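GTPase-activating protein skywalker (Drosophila melanogaster, PDB 6R82) acts as a GTPase-activating protein for Rab35, regulating synaptic vesicle protein turnover through endosomal trafficking, and is represented here by its C-terminal TLDc domain. Local coordinates at residues I138-I146 with T157-N165. Residues are numbered along the deposited sequence; the frame is centred on the assembly and turned at random.
Sequences IGGGEGQAI and TDSCKTFNN
K161 lies against the glycine-rich loop of 138-146, and its side chain can be traced atom by atom. K161 CB rests 3.5 Å from G141 O, the same oxygen that accepts the K161 backbone N-H at 2.9 Å (K161 N to G141 O), with the donor in the carbonyl plane. CG is still beside that oxygen and begins to near E142. K161 CD makes the closest approach, 3.0 Å to E142 OE1, where the two side chains cross. CE is still near that carboxylate oxygen, but bends in the outer half of the lysine chain then carry the amine off: K161 NZ stays 5.1 Å from E142 OE1, too far for a salt bridge, and hydrogen-bonds instead to S124 OG. One residue on, T162 grips G140 O twice. Its backbone N approaches nearly along the C=O axis, whereas T162 OG1, 3.0 Å from G140 O, sits 39° above the carbonyl plane; OG1 is also hydrogen-bonded to L127 N.

Within the TLDc domain, the segments are the loop joining antiparallel strands 135-138 and 146-149 and the start of the connection from strand 154-156 to 173-185. The first loop closes on a classic beta bulge, evidenced by A145 and I146 both facing I138. Positive phi at G139, G141 and G143 marks its glycine-dependent path.

At the bulge, A145 CB meets C160 SG at 3.9 Å and the amide of N165, whose ND2 donates to D158 O. The F163 ring presents its edge to G139, F163 CE2 lying 3.7 Å from G139 CA, while T162 CG2 covers one face. Just past strand 154-156, T157 OG1 is anti to the backbone N (chi1 169°), which brings it within 2.8 Å of A145 O, in the carbonyl plane, for a hydrogen bond; L168 N is a second partner of this hydroxyl.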
loop_
_atom_site.group_PDB
_atom_site.type_symbol
_atom_site.label_atom_id
_atom_site.label_comp_id
_atom_site.label_asym_id
_atom_site.label_seq_id
_atom_site.Cartn_x
_atom_site.Cartn_y
_atom_site.Cartn_z
ATOM N N ILE A 138 -4.901 3.454 -3.619
ATOM C CA ILE A 138 -5.270 3.069 -2.257
ATOM C C ILE A 138 -5.880 4.278 -1.561
ATOM O O ILE A 138 -5.275 5.353 -1.541
ATOM C CB ILE A 138 -4.056 2.563 -1.452
ATOM C CG1 ILE A 138 -3.390 1.373 -2.151
ATOM C CG2 ILE A 138 -4.466 2.229 -0.011
ATOM C CD1 ILE A 138 -2.016 1.074 -1.630
ATOM N N GLY A 139 -7.057 4.097 -0.970
ATOM C CA GLY A 139 -7.717 5.174 -0.258
ATOM C C GLY A 139 -8.490 6.105 -1.172
ATOM O O GLY A 139 -7.912 6.989 -1.816
ATOM N N GLY A 140 -9.806 5.912 -1.244
ATOM C CA GLY A 140 -10.642 6.652 -2.159
ATOM C C GLY A 140 -11.743 7.423 -1.448
ATOM O O GLY A 140 -11.870 7.396 -0.221
ATOM N N GLY A 141 -12.550 8.105 -2.260
ATOM C CA GLY A 141 -13.628 8.930 -1.756
ATOM C C GLY A 141 -13.250 10.397 -1.768
ATOM O O GLY A 141 -12.610 10.884 -0.830
ATOM N N GLU A 142 -13.624 11.103 -2.841
ATOM C CA GLU A 142 -13.352 12.535 -3.000
ATOM C C GLU A 142 -11.851 12.822 -2.945
ATOM O O GLU A 142 -11.387 13.722 -2.236
ATOM C CB GLU A 142 -14.127 13.363 -1.962
ATOM C CG GLU A 142 -15.645 13.133 -2.009
ATOM C CD GLU A 142 -16.459 14.179 -1.238
ATOM O OE1 GLU A 142 -16.152 14.456 -0.057
ATOM O OE2 GLU A 142 -17.424 14.722 -1.819
ATOM N N GLY A 143 -11.099 12.060 -3.735
ATOM C CA GLY A 143 -9.652 12.076 -3.707
ATOM C C GLY A 143 -9.092 10.675 -3.587
ATOM O O GLY A 143 -9.787 9.715 -3.258
ATOM N N GLN A 144 -7.800 10.571 -3.867
ATOM C CA GLN A 144 -7.089 9.301 -3.843
ATOM C C GLN A 144 -5.824 9.460 -3.010
ATOM O O GLN A 144 -4.941 10.253 -3.356
ATOM C CB GLN A 144 -6.770 8.832 -5.266
ATOM C CG GLN A 144 -8.048 8.576 -6.063
ATOM C CD GLN A 144 -7.792 8.087 -7.471
ATOM O OE1 GLN A 144 -6.963 8.642 -8.201
ATOM N NE2 GLN A 144 -8.504 7.035 -7.864
ATOM N N ALA A 145 -5.736 8.700 -1.915
ATOM C CA ALA A 145 -4.614 8.852 -0.991
ATOM C C ALA A 145 -3.289 8.497 -1.653
ATOM O O ALA A 145 -2.301 9.227 -1.513
ATOM C CB ALA A 145 -4.840 7.994 0.249
ATOM N N ILE A 146 -3.231 7.361 -2.348
ATOM C CA ILE A 146 -2.062 6.975 -3.131
ATOM C C ILE A 146 -2.546 6.557 -4.511
ATOM O O ILE A 146 -3.510 5.791 -4.625
ATOM C CB ILE A 146 -1.255 5.832 -2.479
ATOM C CG1 ILE A 146 -0.830 6.197 -1.062
ATOM C CG2 ILE A 146 -0.018 5.496 -3.302
ATOM C CD1 ILE A 146 0.066 5.150 -0.420
ATOM N N THR A 157 -0.797 11.987 -4.685
ATOM C CA THR A 157 -1.359 11.745 -3.368
ATOM C C THR A 157 -2.246 12.918 -2.981
ATOM O O THR A 157 -1.902 14.076 -3.225
ATOM C CB THR A 157 -0.266 11.533 -2.319
ATOM O OG1 THR A 157 -0.854 11.564 -1.013
ATOM C CG2 THR A 157 0.787 12.617 -2.429
ATOM N N ASP A 158 -3.378 12.600 -2.363
ATOM C CA ASP A 158 -4.424 13.562 -2.067
ATOM C C ASP A 158 -5.076 13.133 -0.762
ATOM O O ASP A 158 -4.871 12.015 -0.284
ATOM C CB ASP A 158 -5.443 13.621 -3.221
ATOM C CG ASP A 158 -6.377 14.831 -3.147
ATOM O OD1 ASP A 158 -6.399 15.533 -2.109
ATOM O OD2 ASP A 158 -7.107 15.066 -4.141
ATOM N N SER A 159 -5.856 14.031 -0.176
ATOM C CA SER A 159 -6.720 13.621 0.918
ATOM C C SER A 159 -7.852 12.759 0.385
ATOM O O SER A 159 -8.363 12.977 -0.716
ATOM C CB SER A 159 -7.290 14.837 1.641
ATOM O OG SER A 159 -6.245 15.689 2.067
ATOM N N CYS A 160 -8.238 11.758 1.173
ATOM C CA CYS A 160 -9.374 10.917 0.835
ATOM C C CYS A 160 -10.243 10.744 2.072
ATOM O O CYS A 160 -9.781 10.895 3.203
ATOM C CB CYS A 160 -8.922 9.554 0.286
ATOM S SG CYS A 160 -8.468 8.345 1.572
ATOM N N LYS A 161 -11.517 10.424 1.843
ATOM C CA LYS A 161 -12.465 10.296 2.947
ATOM C C LYS A 161 -12.417 8.946 3.651
ATOM O O LYS A 161 -12.924 8.832 4.775
ATOM C CB LYS A 161 -13.889 10.533 2.455
ATOM C CG LYS A 161 -14.285 11.989 2.492
ATOM C CD LYS A 161 -15.681 12.220 1.958
ATOM C CE LYS A 161 -16.745 11.516 2.788
ATOM N NZ LYS A 161 -16.948 10.083 2.424
ATOM N N THR A 162 -11.867 7.912 3.020
ATOM C CA THR A 162 -11.764 6.638 3.720
ATOM C C THR A 162 -10.764 6.725 4.872
ATOM O O THR A 162 -10.991 6.139 5.934
ATOM C CB THR A 162 -11.402 5.531 2.722
ATOM O OG1 THR A 162 -12.507 5.328 1.826
ATOM C CG2 THR A 162 -11.118 4.212 3.447
ATOM N N PHE A 163 -9.694 7.508 4.712
ATOM C CA PHE A 163 -8.652 7.602 5.720
ATOM C C PHE A 163 -8.458 8.995 6.309
ATOM O O PHE A 163 -7.681 9.131 7.261
ATOM C CB PHE A 163 -7.322 7.113 5.132
ATOM C CG PHE A 163 -7.336 5.657 4.787
ATOM C CD1 PHE A 163 -7.519 4.703 5.782
ATOM C CD2 PHE A 163 -7.214 5.238 3.468
ATOM C CE1 PHE A 163 -7.556 3.350 5.475
ATOM C CE2 PHE A 163 -7.240 3.885 3.150
ATOM C CZ PHE A 163 -7.413 2.938 4.150
ATOM N N ASN A 164 -9.131 10.022 5.780
ATOM C CA ASN A 164 -9.056 11.400 6.285
ATOM C C ASN A 164 -7.616 11.855 6.494
ATOM O O ASN A 164 -7.265 12.445 7.517
ATOM C CB ASN A 164 -9.859 11.564 7.573
ATOM C CG ASN A 164 -10.272 13.009 7.814
ATOM O OD1 ASN A 164 -9.484 13.819 8.309
ATOM N ND2 ASN A 164 -11.506 13.340 7.448
ATOM N N ASN A 165 -6.787 11.583 5.514
ATOM C CA ASN A 165 -5.365 11.862 5.561
ATOM C C ASN A 165 -5.049 13.182 4.879
ATOM O O ASN A 165 -5.845 13.689 4.084
ATOM C CB ASN A 165 -4.596 10.744 4.857
ATOM C CG ASN A 165 -5.056 10.549 3.430
ATOM O OD1 ASN A 165 -6.199 10.161 3.195
ATOM N ND2 ASN A 165 -4.179 10.828 2.469
#